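Local coordinates for protein cryptic loci regulator 2 (Schizosaccharomyces pombe 972h-, PDB 5IKJ) that acts upstream of histone deacetylases to promote transcriptional silencing and is required for proper nucleosome positioning at heterochromatic loci, at residues S50-Y55 / A145-N150; Q57-L62 / R181-F186; V364-G369 / H378-F383; D416-E421 / C426-L431. All coordinates share one frame; numbering follows the deposited sequence.

Contact 1: residues S50-Y55 / A145-N150; sequences SKNLLY and ASLPTN
Asn52, in the first turn of helix 50-67, and Leu147, in the loop joining strands 143-144 and 152-156, mark the closest approach of the two backbones, with 9.1 Å between their CA atoms. That spacing leaves the meeting to side chains. Leu147 points at the helix and uses both of its methyl groups. CD1 of Leu147 comes within 4.0 Å of Asn52 ND2, while CD2 of Leu147 lies 4.2 Å from Tyr55 CD1 and meets the tyrosine ring obliquely. Asn52 and Tyr55 are three residues apart on the helix, about one turn, so the fork of the leucine divides its methyls between them. Asn52 and Leu147 reach toward each other from opposite directions; with CG of Asn52 anti to its own nitrogen (chi1 -173°), the amide is carried out toward the loop. Buried as it is, this amide is satisfied elsewhere: ND2 donates to the carbonyl of Leu45 and OD1 is hydrogen-bonded to Arg56 NH1. The two bonds are consistent with the amide as modelled, and the methyl beside ND2 simply packs against it. Ser146, which points away from the helix, donates from OG to Leu147 O at 3.1 Å, a bond within the loop. Leu153 of strand 152-156 touches Asn52, Tyr55 and Leu147 alike, Leu171 of strand 168-172 packs on Tyr55 and Leu147, and Pro148 carries the loop on to Leu190 of helix 183-195.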
loop_
_atom_site.group_PDB
_atom_site.type_symbol
_atom_site.label_atom_id
_atom_site.label_comp_id
_atom_site.label_asym_id
_atom_site.label_seq_id
_atom_site.Cartn_x
_atom_site.Cartn_y
_atom_site.Cartn_z
ATOM N N SER A 50 23.355 -13.796 -27.695
ATOM C CA SER A 50 23.595 -12.706 -26.755
ATOM C C SER A 50 22.363 -11.829 -26.586
ATOM O O SER A 50 22.184 -11.207 -25.534
ATOM C CB SER A 50 24.782 -11.866 -27.225
ATOM O OG SER A 50 25.108 -10.870 -26.271
ATOM N N LYS A 51 21.507 -11.760 -27.607
ATOM C CA LYS A 51 20.298 -10.951 -27.515
ATOM C C LYS A 51 19.179 -11.686 -26.789
ATOM O O LYS A 51 18.391 -11.054 -26.076
ATOM C CB LYS A 51 19.847 -10.535 -28.915
ATOM C CG LYS A 51 20.780 -9.527 -29.561
ATOM C CD LYS A 51 20.618 -9.492 -31.068
ATOM C CE LYS A 51 21.474 -8.399 -31.681
ATOM N NZ LYS A 51 21.309 -8.330 -33.158
ATOM N N ASN A 52 19.091 -13.006 -26.958
ATOM C CA ASN A 52 18.175 -13.793 -26.139
ATOM C C ASN A 52 18.518 -13.655 -24.662
ATOM O O ASN A 52 17.626 -13.496 -23.820
ATOM C CB ASN A 52 18.220 -15.257 -26.570
ATOM C CG ASN A 52 17.180 -16.106 -25.869
ATOM O OD1 ASN A 52 17.053 -16.070 -24.647
ATOM N ND2 ASN A 52 16.422 -16.871 -26.645
ATOM N N LEU A 53 19.809 -13.710 -24.328
ATOM C CA LEU A 53 20.230 -13.497 -22.948
ATOM C C LEU A 53 19.790 -12.126 -22.452
ATOM O O LEU A 53 19.193 -12.003 -21.376
ATOM C CB LEU A 53 21.748 -13.654 -22.835
ATOM C CG LEU A 53 22.402 -13.154 -21.541
ATOM C CD1 LEU A 53 21.816 -13.847 -20.318
ATOM C CD2 LEU A 53 23.908 -13.351 -21.596
ATOM N N LEU A 54 20.076 -11.076 -23.227
ATOM C CA LEU A 54 19.673 -9.731 -22.829
ATOM C C LEU A 54 18.165 -9.651 -22.625
ATOM O O LEU A 54 17.690 -9.017 -21.675
ATOM C CB LEU A 54 20.127 -8.715 -23.878
ATOM C CG LEU A 54 19.714 -7.261 -23.628
ATOM C CD1 LEU A 54 20.334 -6.738 -22.342
ATOM C CD2 LEU A 54 20.100 -6.387 -24.810
ATOM N N TYR A 55 17.398 -10.281 -23.516
ATOM C CA TYR A 55 15.949 -10.340 -23.349
ATOM C C TYR A 55 15.587 -10.958 -22.005
ATOM O O TYR A 55 14.794 -10.395 -21.239
ATOM C CB TYR A 55 15.338 -11.144 -24.499
ATOM C CG TYR A 55 13.836 -11.021 -24.639
ATOM C CD1 TYR A 55 12.978 -11.752 -23.830
ATOM C CD2 TYR A 55 13.278 -10.185 -25.598
ATOM C CE1 TYR A 55 11.605 -11.646 -23.963
ATOM C CE2 TYR A 55 11.908 -10.072 -25.740
ATOM C CZ TYR A 55 11.076 -10.805 -24.920
ATOM O OH TYR A 55 9.712 -10.696 -25.059
ATOM N N ALA A 145 16.402 -17.777 -16.133
ATOM C CA ALA A 145 17.170 -18.958 -16.516
ATOM C C ALA A 145 16.758 -19.453 -17.890
ATOM O O ALA A 145 17.592 -19.960 -18.649
ATOM C CB ALA A 145 16.973 -20.077 -15.492
ATOM N N SER A 146 15.481 -19.311 -18.228
ATOM C CA SER A 146 14.940 -19.853 -19.463
ATOM C C SER A 146 13.610 -19.175 -19.749
ATOM O O SER A 146 12.886 -18.791 -18.828
ATOM C CB SER A 146 14.753 -21.371 -19.364
ATOM O OG SER A 146 14.012 -21.869 -20.463
ATOM N N LEU A 147 13.301 -19.029 -21.033
ATOM C CA LEU A 147 11.994 -18.527 -21.413
ATOM C C LEU A 147 10.922 -19.542 -21.021
ATOM O O LEU A 147 11.191 -20.745 -20.954
ATOM C CB LEU A 147 11.931 -18.262 -22.914
ATOM C CG LEU A 147 12.664 -17.020 -23.420
ATOM C CD1 LEU A 147 12.766 -17.063 -24.936
ATOM C CD2 LEU A 147 11.962 -15.747 -22.967
ATOM N N PRO A 148 9.699 -19.088 -20.752
ATOM C CA PRO A 148 8.635 -20.037 -20.406
ATOM C C PRO A 148 8.473 -21.082 -21.498
ATOM O O PRO A 148 8.563 -20.780 -22.689
ATOM C CB PRO A 148 7.388 -19.152 -20.277
ATOM C CG PRO A 148 7.908 -17.762 -20.093
ATOM C CD PRO A 148 9.211 -17.700 -20.815
ATOM N N THR A 149 8.254 -22.327 -21.075
ATOM C CA THR A 149 8.118 -23.441 -22.004
ATOM C C THR A 149 7.204 -23.073 -23.166
ATOM O O THR A 149 6.145 -22.473 -22.978
ATOM C CB THR A 149 7.568 -24.672 -21.270
ATOM O OG1 THR A 149 8.526 -25.113 -20.299
ATOM C CG2 THR A 149 7.272 -25.815 -22.242
ATOM N N ASN A 150 7.642 -23.429 -24.374
ATOM C CA ASN A 150 6.909 -23.275 -25.634
ATOM C C ASN A 150 6.876 -21.840 -26.148
ATOM O O ASN A 150 6.129 -21.560 -27.098
ATOM C CB ASN A 150 5.471 -23.797 -25.534
ATOM C CG ASN A 150 5.402 -25.311 -25.547
ATOM O OD1 ASN A 150 6.383 -25.991 -25.248
ATOM N ND2 ASN A 150 4.242 -25.847 -25.905
#

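Contact 2: residues Q57-L62 / R181-F186; sequences QICGRL and RSVNDF
Ser182 OG accepts the N-H of Asp185 at 3.1 Å, a capping bond that starts helix 183-195 just where Val183 and Phe186 face Cys59 of helix 50-67. The N-H...O angle is 151°, and the cap closes the first turn, on which Val183 and Phe186, three residues apart, both point at helix 50-67. Across the gap the contact is apolar. It turns on two atoms, Val183 CG2 and Cys59 SG, 3.6 Å apart; CG2 of Val183 also lies 4.1 Å from Ile58 CG2, the valine and isoleucine side chains crossing at about a right angle. The sulfur also meets Phe186, lying 3.8 Å from its CD2. It stands almost in the plane of the ring, 4.9 Å from the centroid, so this is a sulfur-aromatic contact at the edge and not over the face. With its CG anti to the backbone N (chi1 167°), Phe186 brings the CD2-CE2 side of the ring to the sulfur. Leu190 joins Cys59 one turn further along the helix. This is apolar packing between helix 50-67 and the N-terminal turn of helix 183-195, near a zinc site: His189, on the same helix as Phe186, binds the metal together with Cys204, Cys206 and Cys209.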
loop_
_atom_site.group_PDB
_atom_site.type_symbol
_atom_site.label_atom_id
_atom_site.label_comp_id
_atom_site.label_asym_id
_atom_site.label_seq_id
_atom_site.Cartn_x
_atom_site.Cartn_y
_atom_site.Cartn_z
ATOM N N GLN A 57 17.511 -11.256 -19.437
ATOM C CA GLN A 57 18.031 -10.452 -18.335
ATOM C C GLN A 57 17.076 -9.319 -17.986
ATOM O O GLN A 57 16.878 -9.004 -16.806
ATOM C CB GLN A 57 19.409 -9.892 -18.692
ATOM C CG GLN A 57 20.529 -10.915 -18.686
ATOM C CD GLN A 57 21.867 -10.303 -19.054
ATOM O OE1 GLN A 57 21.987 -9.608 -20.064
ATOM N NE2 GLN A 57 22.877 -10.546 -18.229
ATOM N N ILE A 58 16.482 -8.689 -18.999
ATOM C CA ILE A 58 15.520 -7.618 -18.756
ATOM C C ILE A 58 14.264 -8.178 -18.101
ATOM O O ILE A 58 13.741 -7.613 -17.134
ATOM C CB ILE A 58 15.199 -6.887 -20.072
ATOM C CG1 ILE A 58 16.448 -6.169 -20.596
ATOM C CG2 ILE A 58 14.067 -5.885 -19.875
ATOM C CD1 ILE A 58 16.500 -6.046 -22.103
ATOM N N CYS A 59 13.759 -9.297 -18.625
ATOM C CA CYS A 59 12.596 -9.943 -18.024
ATOM C C CYS A 59 12.850 -10.271 -16.558
ATOM O O CYS A 59 12.010 -9.995 -15.694
ATOM C CB CYS A 59 12.243 -11.212 -18.801
ATOM S SG CYS A 59 11.525 -10.929 -20.427
ATOM N N GLY A 60 14.012 -10.854 -16.257
ATOM C CA GLY A 60 14.294 -11.254 -14.889
ATOM C C GLY A 60 14.417 -10.078 -13.941
ATOM O O GLY A 60 13.894 -10.115 -12.825
ATOM N N ARG A 61 15.112 -9.019 -14.363
ATOM C CA ARG A 61 15.267 -7.852 -13.501
ATOM C C ARG A 61 13.919 -7.210 -13.209
ATOM O O ARG A 61 13.591 -6.921 -12.054
ATOM C CB ARG A 61 16.209 -6.828 -14.138
ATOM C CG ARG A 61 16.295 -5.525 -13.342
ATOM C CD ARG A 61 17.299 -4.537 -13.914
ATOM N NE ARG A 61 16.826 -3.907 -15.143
ATOM C CZ ARG A 61 17.106 -4.332 -16.372
ATOM N NH1 ARG A 61 16.620 -3.679 -17.420
ATOM N NH2 ARG A 61 17.867 -5.402 -16.563
ATOM N N LEU A 62 13.124 -6.969 -14.253
ATOM C CA LEU A 62 11.867 -6.253 -14.079
ATOM C C LEU A 62 10.816 -7.134 -13.418
ATOM O O LEU A 62 10.018 -6.648 -12.608
ATOM C CB LEU A 62 11.376 -5.733 -15.430
ATOM C CG LEU A 62 12.320 -4.709 -16.070
ATOM C CD1 LEU A 62 11.921 -4.401 -17.504
ATOM C CD2 LEU A 62 12.363 -3.429 -15.248
ATOM N N ARG A 181 5.422 -8.123 -29.408
ATOM C CA ARG A 181 6.364 -7.431 -30.276
ATOM C C ARG A 181 7.402 -6.621 -29.510
ATOM O O ARG A 181 8.301 -6.048 -30.135
ATOM C CB ARG A 181 5.604 -6.527 -31.247
ATOM C CG ARG A 181 4.502 -7.259 -31.993
ATOM C CD ARG A 181 4.036 -6.492 -33.211
ATOM N NE ARG A 181 2.933 -7.172 -33.885
ATOM C CZ ARG A 181 2.532 -6.909 -35.125
ATOM N NH1 ARG A 181 3.146 -5.981 -35.846
ATOM N NH2 ARG A 181 1.518 -7.585 -35.647
ATOM N N SER A 182 7.305 -6.564 -28.185
ATOM C CA SER A 182 8.322 -5.932 -27.360
ATOM C C SER A 182 8.437 -6.705 -26.056
ATOM O O SER A 182 7.488 -7.365 -25.623
ATOM C CB SER A 182 7.995 -4.461 -27.069
ATOM O OG SER A 182 6.992 -4.349 -26.075
ATOM N N VAL A 183 9.616 -6.626 -25.436
ATOM C CA VAL A 183 9.803 -7.248 -24.129
ATOM C C VAL A 183 8.862 -6.625 -23.111
ATOM O O VAL A 183 8.458 -7.281 -22.142
ATOM C CB VAL A 183 11.276 -7.123 -23.687
ATOM C CG1 VAL A 183 11.670 -5.657 -23.524
ATOM C CG2 VAL A 183 11.514 -7.897 -22.397
ATOM N N ASN A 184 8.496 -5.358 -23.311
ATOM C CA ASN A 184 7.623 -4.675 -22.362
ATOM C C ASN A 184 6.210 -5.245 -22.399
ATOM O O ASN A 184 5.549 -5.340 -21.359
ATOM C CB ASN A 184 7.609 -3.176 -22.661
ATOM C CG ASN A 184 9.005 -2.592 -22.769
ATOM O OD1 ASN A 184 9.541 -2.434 -23.867
ATOM N ND2 ASN A 184 9.605 -2.271 -21.627
ATOM N N ASP A 185 5.729 -5.631 -23.583
ATOM C CA ASP A 185 4.391 -6.207 -23.680
ATOM C C ASP A 185 4.353 -7.614 -23.095
ATOM O O ASP A 185 3.379 -7.989 -22.433
ATOM C CB ASP A 185 3.929 -6.217 -25.138
ATOM C CG ASP A 185 3.625 -4.826 -25.663
ATOM O OD1 ASP A 185 3.430 -3.904 -24.843
ATOM O OD2 ASP A 185 3.572 -4.657 -26.899
ATOM N N PHE A 186 5.402 -8.407 -23.330
ATOM C CA PHE A 186 5.458 -9.749 -22.762
ATOM C C PHE A 186 5.501 -9.716 -21.242
ATOM O O PHE A 186 4.959 -10.614 -20.590
ATOM C CB PHE A 186 6.678 -10.498 -23.295
ATOM C CG PHE A 186 6.988 -11.758 -22.538
ATOM C CD1 PHE A 186 6.123 -12.838 -22.579
ATOM C CD2 PHE A 186 8.145 -11.862 -21.783
ATOM C CE1 PHE A 186 6.405 -13.999 -21.884
ATOM C CE2 PHE A 186 8.433 -13.022 -21.086
ATOM C CZ PHE A 186 7.561 -14.092 -21.137
#

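Contact 3: residues V364-G369 / H378-F383; sequences VLPTFG and HFYGIF
Phe368 and Tyr380 meet rim to rim, neither ring lying over the other's face, with their planes turned 66° apart and their centroids separated by 5.8 Å. The hydroxyl end of the tyrosine makes the closest approach: Tyr380 OH lies in the plane of the phenylalanine ring, at its edge, 3.0 Å from Phe368 CE2. That is tight for an oxygen against an aromatic carbon. Behind the oxygen, Tyr380 CZ follows at 3.6 Å from the same Phe368 CE2, and seen from the tyrosine the phenylalanine comes in obliquely. The first torsion of Tyr380, -105°, falls away from the staggered values, and from a strand that turns a corner at this residue it carries the long ring out to the 364-369 loop. One face of the Phe368 ring is overlaid near the rim by Pro366 CB, 4.1 Å above the plane. Phe340 of strand 333-340 touches both rings, edge to face with Tyr380, and Phe228 of helix 214-237 packs on Pro366 and Tyr380. Tyr380 and Gly381 together face Phe337 in a classic beta bulge. Putting an alanine at Tyr380 would probably leave the edge of Phe368 without its partner and open a gap between loop and strand. The two segments are joined mainly by the phenylalanine rim and the tyrosine's hydroxyl end, with Pro366 at the margin. Phe368 and Tyr380 also pack on apolar side chains of another protein chain, hydrogen-bonded to Leu365 O and Thr367 N, making the aromatic pair part of that interface.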
loop_
_atom_site.group_PDB
_atom_site.type_symbol
_atom_site.label_atom_id
_atom_site.label_comp_id
_atom_site.label_asym_id
_atom_site.label_seq_id
_atom_site.Cartn_x
_atom_site.Cartn_y
_atom_site.Cartn_z
ATOM N N VAL A 364 6.956 -9.639 -0.613
ATOM C CA VAL A 364 6.322 -10.280 -1.760
ATOM C C VAL A 364 5.029 -9.544 -2.075
ATOM O O VAL A 364 4.167 -9.378 -1.202
ATOM C CB VAL A 364 6.064 -11.774 -1.497
ATOM C CG1 VAL A 364 5.494 -12.439 -2.743
ATOM C CG2 VAL A 364 7.354 -12.461 -1.072
ATOM N N LEU A 365 4.892 -9.116 -3.320
ATOM C CA LEU A 365 3.754 -8.310 -3.734
ATOM C C LEU A 365 2.522 -9.196 -3.887
ATOM O O LEU A 365 2.522 -10.087 -4.744
ATOM C CB LEU A 365 4.062 -7.617 -5.051
ATOM C CG LEU A 365 3.040 -6.631 -5.612
ATOM C CD1 LEU A 365 2.911 -5.416 -4.709
ATOM C CD2 LEU A 365 3.470 -6.231 -7.015
ATOM N N PRO A 366 1.470 -8.993 -3.099
ATOM C CA PRO A 366 0.266 -9.807 -3.269
ATOM C C PRO A 366 -0.584 -9.327 -4.434
ATOM O O PRO A 366 -0.651 -8.135 -4.742
ATOM C CB PRO A 366 -0.468 -9.620 -1.937
ATOM C CG PRO A 366 -0.112 -8.242 -1.533
ATOM C CD PRO A 366 1.306 -8.007 -2.013
ATOM N N THR A 367 -1.231 -10.284 -5.093
ATOM C CA THR A 367 -2.190 -10.005 -6.163
ATOM C C THR A 367 -3.546 -10.506 -5.680
ATOM O O THR A 367 -3.886 -11.680 -5.853
ATOM C CB THR A 367 -1.771 -10.664 -7.483
ATOM O OG1 THR A 367 -1.525 -12.062 -7.274
ATOM C CG2 THR A 367 -0.513 -9.999 -8.033
ATOM N N PHE A 368 -4.324 -9.605 -5.073
ATOM C CA PHE A 368 -5.590 -10.006 -4.466
ATOM C C PHE A 368 -6.660 -10.266 -5.518
ATOM O O PHE A 368 -7.490 -11.168 -5.355
ATOM C CB PHE A 368 -6.066 -8.934 -3.487
ATOM C CG PHE A 368 -5.301 -8.900 -2.199
ATOM C CD1 PHE A 368 -5.139 -10.050 -1.444
ATOM C CD2 PHE A 368 -4.762 -7.712 -1.729
ATOM C CE1 PHE A 368 -4.441 -10.018 -0.254
ATOM C CE2 PHE A 368 -4.064 -7.675 -0.539
ATOM C CZ PHE A 368 -3.903 -8.829 0.200
ATOM N N GLY A 369 -6.661 -9.483 -6.593
ATOM C CA GLY A 369 -7.685 -9.577 -7.615
ATOM C C GLY A 369 -8.045 -11.000 -7.997
ATOM O O GLY A 369 -7.197 -11.754 -8.482
ATOM N N HIS A 378 -14.288 -7.031 1.552
ATOM C CA HIS A 378 -13.177 -6.647 2.408
ATOM C C HIS A 378 -12.448 -5.451 1.807
ATOM O O HIS A 378 -12.387 -5.292 0.585
ATOM C CB HIS A 378 -12.213 -7.820 2.599
ATOM C CG HIS A 378 -12.847 -9.015 3.244
ATOM N ND1 HIS A 378 -12.650 -9.338 4.569
ATOM C CD2 HIS A 378 -13.688 -9.954 2.748
ATOM C CE1 HIS A 378 -13.337 -10.428 4.860
ATOM N NE2 HIS A 378 -13.976 -10.821 3.773
ATOM N N PHE A 379 -11.897 -4.609 2.678
ATOM C CA PHE A 379 -11.357 -3.322 2.264
ATOM C C PHE A 379 -10.030 -3.050 2.954
ATOM O O PHE A 379 -9.861 -3.338 4.142
ATOM C CB PHE A 379 -12.347 -2.192 2.571
ATOM C CG PHE A 379 -13.603 -2.253 1.755
ATOM C CD1 PHE A 379 -13.670 -1.635 0.520
ATOM C CD2 PHE A 379 -14.714 -2.937 2.218
ATOM C CE1 PHE A 379 -14.821 -1.692 -0.239
ATOM C CE2 PHE A 379 -15.871 -2.998 1.463
ATOM C CZ PHE A 379 -15.923 -2.373 0.233
ATOM N N TYR A 380 -9.096 -2.476 2.193
ATOM C CA TYR A 380 -7.788 -2.123 2.739
ATOM C C TYR A 380 -7.909 -1.131 3.887
ATOM O O TYR A 380 -7.161 -1.215 4.870
ATOM C CB TYR A 380 -6.912 -1.529 1.639
ATOM C CG TYR A 380 -5.845 -2.447 1.112
ATOM C CD1 TYR A 380 -6.121 -3.370 0.115
ATOM C CD2 TYR A 380 -4.550 -2.373 1.595
ATOM C CE1 TYR A 380 -5.135 -4.201 -0.377
ATOM C CE2 TYR A 380 -3.564 -3.196 1.114
ATOM C CZ TYR A 380 -3.856 -4.110 0.130
ATOM O OH TYR A 380 -2.852 -4.924 -0.342
ATOM N N GLY A 381 -8.824 -0.176 3.778
ATOM C CA GLY A 381 -8.857 0.897 4.753
ATOM C C GLY A 381 -10.130 1.707 4.651
ATOM O O GLY A 381 -11.023 1.418 3.850
ATOM N N ILE A 382 -10.190 2.744 5.482
ATOM C CA ILE A 382 -11.378 3.578 5.607
ATOM C C ILE A 382 -10.967 4.928 6.177
ATOM O O ILE A 382 -10.199 4.998 7.143
ATOM C CB ILE A 382 -12.432 2.897 6.499
ATOM C CG1 ILE A 382 -13.746 3.680 6.485
ATOM C CG2 ILE A 382 -11.914 2.756 7.928
ATOM C CD1 ILE A 382 -14.909 2.922 7.100
ATOM N N PHE A 383 -11.459 6.008 5.578
ATOM C CA PHE A 383 -11.333 7.328 6.180
ATOM C C PHE A 383 -12.405 7.477 7.249
ATOM O O PHE A 383 -13.597 7.328 6.962
ATOM C CB PHE A 383 -11.487 8.427 5.130
ATOM C CG PHE A 383 -10.231 8.730 4.369
ATOM C CD1 PHE A 383 -9.269 9.571 4.904
ATOM C CD2 PHE A 383 -10.021 8.194 3.112
ATOM C CE1 PHE A 383 -8.111 9.859 4.203
ATOM C CE2 PHE A 383 -8.866 8.480 2.404
ATOM C CZ PHE A 383 -7.910 9.314 2.951
#

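Contact 4: residues D416-E421 / C426-L431; sequences DIYVNE and CFQGSL
Asp416 to Tyr418 pair with Gln428 to Cys426 in an antiparallel hairpin whose strand directions differ by 156°. Backbone bonds come in two reciprocal sets. Cys426 N to Tyr418 O is the shortest at 2.7 Å, nearly along the C=O axis, and Tyr418 N returns to Cys426 O at 3.2 Å. Gln428 N reaches Asp416 O at 2.9 Å, whereas Asp416 N to Gln428 O is more bent (145° at the hydrogen). The non-hydrogen-bonded pair between them, Ile417 with Phe427, supplies a CH-pi contact: Ile417 CG1 stands 4.0 Å from the centroid of the Phe427 ring, directly over its centre, the two side chains running alongside each other. On the other face the Tyr418 ring lies across Cys426, whose CB is 4.0 Å from the ring centroid, with SG oblique to it. Tyr418 CG sits between its N and carbonyl carbon (chi1 61°), which swings the ring over the neighbouring strand; Gln428 CB meets the ring's edge. A serine in place of Tyr418 would probably lose the CH-pi and sulfur contacts to Cys426 and leave Gln428 CB without that ring edge. As for polar ends, Asn420 ND2 lies 3.5 Å from Cys426 SG, its OD1 hydrogen-bonding to Ile424 N; Asp416 OD1 bonds to His378 ND1 and Gln428 NE2 to Glu483. The Ile417-Phe427 face thus relies on apolar contact, while the other mixes an aromatic lid with polar groups partnered on adjoining strands.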
loop_
_atom_site.group_PDB
_atom_site.type_symbol
_atom_site.label_atom_id
_atom_site.label_comp_id
_atom_site.label_asym_id
_atom_site.label_seq_id
_atom_site.Cartn_x
_atom_site.Cartn_y
_atom_site.Cartn_z
ATOM N N ASP A 416 -8.667 -7.171 9.902
ATOM C CA ASP A 416 -9.548 -7.258 8.749
ATOM C C ASP A 416 -10.604 -6.169 8.860
ATOM O O ASP A 416 -11.085 -5.875 9.958
ATOM C CB ASP A 416 -10.210 -8.641 8.674
ATOM C CG ASP A 416 -10.622 -9.019 7.266
ATOM O OD1 ASP A 416 -10.854 -8.109 6.444
ATOM O OD2 ASP A 416 -10.714 -10.233 6.980
ATOM N N ILE A 417 -10.948 -5.572 7.722
ATOM C CA ILE A 417 -12.015 -4.584 7.628
ATOM C C ILE A 417 -12.937 -5.030 6.504
ATOM O O ILE A 417 -12.489 -5.206 5.365
ATOM C CB ILE A 417 -11.475 -3.167 7.363
ATOM C CG1 ILE A 417 -10.646 -2.687 8.558
ATOM C CG2 ILE A 417 -12.620 -2.194 7.077
ATOM C CD1 ILE A 417 -9.897 -1.394 8.312
ATOM N N TYR A 418 -14.216 -5.218 6.819
ATOM C CA TYR A 418 -15.139 -5.787 5.851
ATOM C C TYR A 418 -16.557 -5.330 6.149
ATOM O O TYR A 418 -16.883 -4.920 7.267
ATOM C CB TYR A 418 -15.072 -7.320 5.852
ATOM C CG TYR A 418 -15.449 -7.956 7.174
ATOM C CD1 TYR A 418 -14.496 -8.167 8.161
ATOM C CD2 TYR A 418 -16.755 -8.354 7.432
ATOM C CE1 TYR A 418 -14.834 -8.752 9.369
ATOM C CE2 TYR A 418 -17.101 -8.938 8.637
ATOM C CZ TYR A 418 -16.136 -9.135 9.600
ATOM O OH TYR A 418 -16.475 -9.714 10.800
ATOM N N VAL A 419 -17.395 -5.410 5.121
ATOM C CA VAL A 419 -18.826 -5.167 5.235
ATOM C C VAL A 419 -19.513 -6.523 5.323
ATOM O O VAL A 419 -19.461 -7.314 4.372
ATOM C CB VAL A 419 -19.349 -4.356 4.040
ATOM C CG1 VAL A 419 -20.842 -4.107 4.171
ATOM C CG2 VAL A 419 -18.594 -3.038 3.924
ATOM N N ASN A 420 -20.151 -6.798 6.454
ATOM C CA ASN A 420 -20.801 -8.085 6.652
ATOM C C ASN A 420 -22.063 -8.139 5.789
ATOM O O ASN A 420 -22.340 -7.248 4.982
ATOM C CB ASN A 420 -21.089 -8.318 8.133
ATOM C CG ASN A 420 -22.116 -7.351 8.699
ATOM O OD1 ASN A 420 -22.815 -6.657 7.960
ATOM N ND2 ASN A 420 -22.216 -7.308 10.020
ATOM N N GLU A 421 -22.848 -9.200 5.954
ATOM C CA GLU A 421 -24.042 -9.385 5.140
ATOM C C GLU A 421 -25.220 -8.541 5.614
ATOM O O GLU A 421 -26.234 -8.477 4.909
ATOM C CB GLU A 421 -24.432 -10.870 5.091
ATOM C CG GLU A 421 -24.435 -11.618 6.424
ATOM C CD GLU A 421 -24.468 -13.123 6.235
ATOM O OE1 GLU A 421 -24.676 -13.574 5.090
ATOM O OE2 GLU A 421 -24.279 -13.853 7.230
ATOM N N CYS A 426 -17.335 -3.731 9.684
ATOM C CA CYS A 426 -16.813 -4.398 10.870
ATOM C C CYS A 426 -15.294 -4.317 10.903
ATOM O O CYS A 426 -14.628 -4.489 9.876
ATOM C CB CYS A 426 -17.241 -5.868 10.914
ATOM S SG CYS A 426 -19.015 -6.133 10.824
ATOM N N PHE A 427 -14.758 -4.056 12.092
ATOM C CA PHE A 427 -13.327 -4.134 12.358
ATOM C C PHE A 427 -13.043 -5.397 13.160
ATOM O O PHE A 427 -13.638 -5.606 14.222
ATOM C CB PHE A 427 -12.846 -2.910 13.141
ATOM C CG PHE A 427 -12.592 -1.697 12.294
ATOM C CD1 PHE A 427 -13.571 -1.197 11.453
ATOM C CD2 PHE A 427 -11.376 -1.038 12.365
ATOM C CE1 PHE A 427 -13.333 -0.071 10.683
ATOM C CE2 PHE A 427 -11.132 0.085 11.600
ATOM C CZ PHE A 427 -12.111 0.570 10.759
ATOM N N GLN A 428 -12.137 -6.229 12.656
ATOM C CA GLN A 428 -11.706 -7.435 13.353
ATOM C C GLN A 428 -10.232 -7.303 13.701
ATOM O O GLN A 428 -9.418 -6.949 12.840
ATOM C CB GLN A 428 -11.938 -8.689 12.502
ATOM C CG GLN A 428 -11.540 -9.986 13.200
ATOM C CD GLN A 428 -11.451 -11.161 12.248
ATOM O OE1 GLN A 428 -12.423 -11.505 11.576
ATOM N NE2 GLN A 428 -10.278 -11.780 12.185
ATOM N N GLY A 429 -9.892 -7.589 14.952
ATOM C CA GLY A 429 -8.501 -7.557 15.363
ATOM C C GLY A 429 -8.359 -7.972 16.810
ATOM O O GLY A 429 -9.342 -8.255 17.504
ATOM N N SER A 430 -7.107 -8.006 17.256
ATOM C CA SER A 430 -6.778 -8.338 18.633
ATOM C C SER A 430 -6.750 -7.079 19.490
ATOM O O SER A 430 -6.434 -5.985 19.014
ATOM C CB SER A 430 -5.426 -9.050 18.706
ATOM O OG SER A 430 -4.452 -8.369 17.932
ATOM N N LEU A 431 -7.081 -7.247 20.767
ATOM C CA LEU A 431 -7.178 -6.148 21.716
ATOM C C LEU A 431 -5.969 -6.161 22.642
ATOM O O LEU A 431 -5.554 -7.221 23.120
ATOM C CB LEU A 431 -8.468 -6.250 22.534
ATOM C CG LEU A 431 -9.749 -6.430 21.711
ATOM C CD1 LEU A 431 -10.944 -6.652 22.622
ATOM C CD2 LEU A 431 -9.981 -5.233 20.799
#

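Contacts 1 and 2 share helix 50-67 and lie with centres 10 Å apart: Tyr55 OH of contact 1 packs 3.5 Å from Phe186 CB of contact 2, so helix, loop and helix 183-195 form one packed region. The zinc ion lies beside it, about 8 Å from the side chain of Phe186 and about 12 Å from that of Tyr55. Contact 4 and the 378-383 side of contact 3 lie on the mixed sheet, joined by a probable hydrogen bond from Phe379 N to Ile417 O, 2.8 Å. Of these two, contact 3 lies nearer the helical region, its nearest atoms about 9 Å from contact 2, whereas contacts 1 and 4 have centres 46 Å apart.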